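Local coordinates for protein nitrate reductase (Ulva prolifera, PDB 5YLY) that uses FAD in its cytochrome b5 reductase domain to carry electrons from NADH, probably for the reduction of nitrate to nitrite in nitrate assimilation, at residues L55-D58 with E59-L62; N200-E203 with A204-L207. All coordinates share one frame; numbering follows the deposited sequence.

Contact 1. Residues L55-D58 with E59-L62; sequences LEHD and EQLL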
ATOM      1  N   LEU A  55      14.535 -10.323 -10.399  1.00 27.55           N
ATOM      2  CA  LEU A  55      13.715 -11.468 -10.802  1.00 28.07           C
ATOM      3  C   LEU A  55      14.656 -12.547 -11.370  1.00 33.12           C
ATOM      4  O   LEU A  55      15.854 -12.454 -11.132  1.00 35.17           O
ATOM      5  CB  LEU A  55      12.614 -11.015 -11.796  1.00 27.52           C
ATOM      6  CG  LEU A  55      11.660  -9.921 -11.216  1.00 30.06           C
ATOM      7  CD1 LEU A  55      10.524  -9.580 -12.180  1.00 31.57           C
ATOM      8  CD2 LEU A  55      11.090 -10.318  -9.870  1.00 33.62           C
ATOM      9  N   GLU A  56      14.139 -13.581 -12.061  1.00 31.91           N
ATOM     10  CA  GLU A  56      14.985 -14.667 -12.582  1.00 34.55           C
ATOM     11  C   GLU A  56      15.925 -14.166 -13.672  1.00 41.50           C
ATOM     12  O   GLU A  56      17.016 -14.695 -13.827  1.00 42.59           O
ATOM     13  CB  GLU A  56      14.130 -15.830 -13.099  1.00 37.32           C
ATOM     14  CG  GLU A  56      13.260 -16.467 -12.035  1.00 42.31           C
ATOM     15  CD  GLU A  56      12.457 -17.651 -12.531  1.00 64.87           C
ATOM     16  OE1 GLU A  56      11.419 -17.436 -13.192  1.00 46.91           O
ATOM     17  OE2 GLU A  56      12.898 -18.800 -12.315  1.00 60.34           O
ATOM     18  N   HIS A  57      15.493 -13.123 -14.411  1.00 37.28           N
ATOM     19  CA  HIS A  57      16.249 -12.485 -15.483  1.00 35.95           C
ATOM     20  C   HIS A  57      15.808 -11.035 -15.608  1.00 37.98           C
ATOM     21  O   HIS A  57      14.699 -10.681 -15.171  1.00 34.07           O
ATOM     22  CB  HIS A  57      16.190 -13.271 -16.801  1.00 37.31           C
ATOM     23  CG  HIS A  57      14.833 -13.312 -17.428  1.00 39.78           C
ATOM     24  ND1 HIS A  57      14.399 -12.315 -18.272  1.00 40.70           N
ATOM     25  CD2 HIS A  57      13.883 -14.273 -17.358  1.00 40.90           C
ATOM     26  CE1 HIS A  57      13.193 -12.681 -18.663  1.00 40.34           C
ATOM     27  NE2 HIS A  57      12.844 -13.852 -18.136  1.00 40.94           N
ATOM     28  N   ASP A  58      16.669 -10.178 -16.135  1.00 37.06           N
ATOM     29  CA  ASP A  58      16.388  -8.742 -16.107  1.00 36.54           C
ATOM     30  C   ASP A  58      15.276  -8.255 -17.088  1.00 40.81           C
ATOM     31  O   ASP A  58      14.977  -7.060 -17.106  1.00 39.45           O
ATOM     32  CB  ASP A  58      17.687  -7.932 -16.258  1.00 38.96           C
ATOM     33  CG  ASP A  58      18.401  -8.006 -17.588  1.00 46.39           C
ATOM     34  OD1 ASP A  58      17.846  -8.604 -18.532  1.00 48.31           O
ATOM     35  OD2 ASP A  58      19.528  -7.478 -17.676  1.00 48.52           O
ATOM     36  N   GLU A  59      14.636  -9.160 -17.849  1.00 40.65           N
ATOM     37  CA  GLU A  59      13.524  -8.745 -18.718  1.00 39.14           C
ATOM     38  C   GLU A  59      12.193  -9.387 -18.267  1.00 39.72           C
ATOM     39  O   GLU A  59      11.169  -9.259 -18.945  1.00 40.41           O
ATOM     40  CB  GLU A  59      13.831  -9.091 -20.173  1.00 42.15           C
ATOM     41  CG  GLU A  59      14.859  -8.182 -20.825  1.00 50.43           C
ATOM     42  CD  GLU A  59      15.366  -8.702 -22.156  1.00 73.96           C
ATOM     43  OE1 GLU A  59      14.577  -9.329 -22.898  1.00 75.96           O
ATOM     44  OE2 GLU A  59      16.557  -8.468 -22.462  1.00 65.13           O
ATOM     45  N   GLN A  60      12.208 -10.059 -17.116  1.00 33.86           N
ATOM     46  CA  GLN A  60      11.060 -10.829 -16.658  1.00 33.02           C
ATOM     47  C   GLN A  60       9.942  -9.981 -16.118  1.00 34.88           C
ATOM     48  O   GLN A  60      10.175  -8.998 -15.433  1.00 33.14           O
ATOM     49  CB  GLN A  60      11.487 -11.917 -15.648  1.00 33.84           C
ATOM     50  CG  GLN A  60      10.421 -12.982 -15.391  1.00 34.53           C
ATOM     51  CD  GLN A  60      10.805 -14.010 -14.355  1.00 42.94           C
ATOM     52  OE1 GLN A  60      11.561 -13.746 -13.419  1.00 34.58           O
ATOM     53  NE2 GLN A  60      10.289 -15.217 -14.504  1.00 40.16           N
ATOM     54  N   LEU A  61       8.716 -10.363 -16.492  1.00 34.60           N
ATOM     55  CA  LEU A  61       7.486  -9.731 -16.024  1.00 34.64           C
ATOM     56  C   LEU A  61       7.285 -10.173 -14.570  1.00 33.58           C
ATOM     57  O   LEU A  61       7.452 -11.355 -14.258  1.00 33.17           O
ATOM     58  CB  LEU A  61       6.325 -10.274 -16.895  1.00 36.82           C
ATOM     59  CG  LEU A  61       4.894  -9.773 -16.619  1.00 41.69           C
ATOM     60  CD1 LEU A  61       4.765  -8.296 -16.951  1.00 40.58           C
ATOM     61  CD2 LEU A  61       3.894 -10.575 -17.431  1.00 43.61           C
ATOM     62  N   LEU A  62       6.911  -9.240 -13.686  1.00 29.30           N
ATOM     63  CA  LEU A  62       6.651  -9.605 -12.296  1.00 28.11           C
ATOM     64  C   LEU A  62       5.429 -10.521 -12.189  1.00 31.10           C
ATOM     65  O   LEU A  62       5.504 -11.535 -11.509  1.00 31.63           O
ATOM     66  CB  LEU A  62       6.449  -8.362 -11.436  1.00 26.78           C
ATOM     67  CG  LEU A  62       6.128  -8.599  -9.954  1.00 29.49           C
ATOM     68  CD1 LEU A  62       7.251  -9.406  -9.231  1.00 29.92           C
ATOM     69  CD2 LEU A  62       5.888  -7.254  -9.257  1.00 29.43           C
TER
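Glu56 OE1 is gripped by two donors: the side-chain amide Gln60 NE2, at 2.8 Å, and the ammonium group of Lys34, a salt-bridge partner from the neighbouring strand 34-43. The amide approaches on the anti lone pair of the carboxylate oxygen, and its N-H points at that oxygen at 156°. The other end of the same amide is also used, because Gln60 OE1 accepts the backbone N-H of Glu56 at 2.9 Å. Two bonds to one residue fix the amide's flip, and the amide plane is turned 28° from the carboxylate. An extended Gln60 chain, with CG anti to the backbone N, brings the amide back to Glu56. On the way, Gln60 CB lies over one face of the His57 ring, 3.6 Å from its centroid and 17° off the normal, a CH-pi contact. His57 ND1 takes the Glu59 N-H at 3.2 Å from a direction tilted out of the ring plane. Between these residues runs a type I beta turn, His57 to Gln60, closed by Gln60 N to His57 O at 3.2 Å. Leu55 CD2 meets Leu62 CD1 at 4.0 Å, joining the two ends, and both leucines also touch Phe102 of strand 101-107. The bond from Glu59 N is consistent with an unprotonated His57 ND1, while the lysine and amide together probably stabilise the Glu56 carboxylate as the anion.

Contact 2. Residues N200-E203 with A204-L207; sequences NQTE and ADIL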
ATOM      1  N   ASN A 200      -1.403   8.569  10.100  1.00 31.93           N
ATOM      2  CA  ASN A 200      -0.149   8.108  10.701  1.00 32.23           C
ATOM      3  C   ASN A 200      -0.021   8.671  12.088  1.00 37.59           C
ATOM      4  O   ASN A 200      -0.687   9.655  12.395  1.00 36.55           O
ATOM      5  CB  ASN A 200       1.067   8.527   9.878  1.00 32.21           C
ATOM      6  CG  ASN A 200       1.111   7.835   8.561  1.00 41.24           C
ATOM      7  OD1 ASN A 200       1.403   6.644   8.480  1.00 36.52           O
ATOM      8  ND2 ASN A 200       0.666   8.526   7.532  1.00 29.92           N
ATOM      9  N   GLN A 201       0.859   8.091  12.908  1.00 36.02           N
ATOM     10  CA  GLN A 201       1.032   8.592  14.273  1.00 38.42           C
ATOM     11  C   GLN A 201       1.639   9.996  14.282  1.00 42.24           C
ATOM     12  O   GLN A 201       1.111  10.901  14.935  1.00 42.97           O
ATOM     13  CB  GLN A 201       1.888   7.622  15.094  1.00 42.50           C
ATOM     14  CG  GLN A 201       1.092   6.576  15.867  1.00 71.05           C
ATOM     15  CD  GLN A 201       2.022   5.520  16.410  1.00 94.55           C
ATOM     16  OE1 GLN A 201       2.436   4.607  15.686  1.00 89.54           O
ATOM     17  NE2 GLN A 201       2.477   5.702  17.643  1.00 88.37           N
ATOM     18  N   THR A 202       2.741  10.180  13.548  1.00 38.86           N
ATOM     19  CA  THR A 202       3.456  11.460  13.418  1.00 39.54           C
ATOM     20  C   THR A 202       3.693  11.749  11.942  1.00 40.49           C
ATOM     21  O   THR A 202       3.655  10.838  11.111  1.00 38.01           O
ATOM     22  CB  THR A 202       4.829  11.457  14.181  1.00 46.65           C
ATOM     23  OG1 THR A 202       5.788  10.647  13.491  1.00 46.61           O
ATOM     24  CG2 THR A 202       4.722  10.991  15.631  1.00 48.64           C
ATOM     25  N   GLU A 203       3.997  13.014  11.634  1.00 39.82           N
ATOM     26  CA  GLU A 203       4.327  13.510  10.293  1.00 39.82           C
ATOM     27  C   GLU A 203       5.570  12.770   9.734  1.00 44.23           C
ATOM     28  O   GLU A 203       5.644  12.493   8.532  1.00 41.06           O
ATOM     29  CB  GLU A 203       4.588  15.023  10.412  1.00 42.48           C
ATOM     30  CG  GLU A 203       4.631  15.746   9.086  1.00 48.18           C
ATOM     31  CD  GLU A 203       4.708  17.259   9.153  1.00 61.92           C
ATOM     32  OE1 GLU A 203       4.442  17.841  10.233  1.00 48.00           O
ATOM     33  OE2 GLU A 203       4.987  17.869   8.095  1.00 52.96           O
ATOM     34  N   ALA A 204       6.514  12.409  10.625  1.00 44.01           N
ATOM     35  CA  ALA A 204       7.742  11.678  10.282  1.00 43.87           C
ATOM     36  C   ALA A 204       7.456  10.248   9.788  1.00 44.16           C
ATOM     37  O   ALA A 204       8.257   9.696   9.026  1.00 43.88           O
ATOM     38  CB  ALA A 204       8.683  11.646  11.482  1.00 46.50           C
ATOM     39  N   ASP A 205       6.316   9.660  10.212  1.00 37.38           N
ATOM     40  CA  ASP A 205       5.904   8.315   9.823  1.00 35.29           C
ATOM     41  C   ASP A 205       5.235   8.223   8.437  1.00 35.15           C
ATOM     42  O   ASP A 205       4.969   7.111   7.978  1.00 34.83           O
ATOM     43  CB  ASP A 205       4.950   7.720  10.866  1.00 37.60           C
ATOM     44  CG  ASP A 205       5.606   7.387  12.181  1.00 49.03           C
ATOM     45  OD1 ASP A 205       6.774   6.936  12.163  1.00 46.51           O
ATOM     46  OD2 ASP A 205       4.947   7.564  13.231  1.00 57.95           O
ATOM     47  N   ILE A 206       4.903   9.364   7.807  1.00 29.13           N
ATOM     48  CA  ILE A 206       4.232   9.340   6.500  1.00 26.76           C
ATOM     49  C   ILE A 206       5.192   8.735   5.483  1.00 30.75           C
ATOM     50  O   ILE A 206       6.296   9.251   5.314  1.00 31.23           O
ATOM     51  CB  ILE A 206       3.766  10.764   6.057  1.00 28.31           C
ATOM     52  CG1 ILE A 206       2.790  11.401   7.077  1.00 29.93           C
ATOM     53  CG2 ILE A 206       3.131  10.730   4.667  1.00 27.99           C
ATOM     54  CD1 ILE A 206       2.578  12.925   6.869  1.00 35.49           C
ATOM     55  N   LEU A 207       4.780   7.645   4.820  1.00 25.96           N
ATOM     56  CA  LEU A 207       5.596   7.031   3.785  1.00 24.96           C
ATOM     57  C   LEU A 207       5.329   7.707   2.438  1.00 28.42           C
ATOM     58  O   LEU A 207       4.198   8.094   2.153  1.00 27.60           O
ATOM     59  CB  LEU A 207       5.267   5.522   3.637  1.00 25.61           C
ATOM     60  CG  LEU A 207       5.688   4.597   4.781  1.00 33.70           C
ATOM     61  CD1 LEU A 207       5.106   3.188   4.578  1.00 35.04           C
ATOM     62  CD2 LEU A 207       7.208   4.505   4.894  1.00 35.75           C
TER
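Asn200 lays its amide across the Ile206 side chain at about a right angle, with Asn200 ND2 3.6 Å from Ile206 CG1. Its CG stands anti to the carbonyl carbon (chi1 -67°), which directs the amide toward this later part of the loop. Thr202 and Asp205 form the polar centre. Asp205 OD2 receives two weak bonds, from Thr202 OG1 at 3.2 Å and from Thr202 N at 3.4 Å. In return, Asp205 N donates to Thr202 O at 3.0 Å, and more weakly to Thr202 OG1. Two of these, Thr202 N to Asp205 OD2 and Asp205 N to Thr202 OG1, have the form of a capping box at the start of the short 3-10 turn, though both arms are weak. One residue on, Ile206 N binds Glu203 O at 3.3 Å with an N-H angle of 162°. The remaining carboxylate oxygen, Asp205 OD1, forms a salt bridge to Lys107, a probable FAD-binding residue of strand 101-107. Glu203 is paired in the same way with Arg209, at the start of helix 209-218. The turn thus connects strand 193-200 of the parallel sheet, whose Asn200 bonds to Thr228 of strand 223-229, with helix 209-218, while Asp205 reaches across to the FAD-binding domain.

How the contacts relate
Contact 1 precedes contact 2 along the chain, and their segments lie in different domains, though both meet strand 101-107, contact 1 at Phe102 and contact 2 at Lys107. Residues 55-62 lie in the loop between strands 48-54 and 69-75 of the antiparallel sheet in the FAD-binding domain; residues 200-207 follow strand 193-200 of the parallel sheet in the NAD-binding domain. Their centres are 33 Å apart, their nearest atoms about 17 Å, and they lie on opposite sides of the chain's centre. The flavin cofactor is closer to contact 2: the side chain of Gln201 is about 6 Å from FAD, that of Leu62 about 12 Å. Contact 1 therefore shapes an outer loop of one domain, whereas contact 2 is placed at the interface between the two.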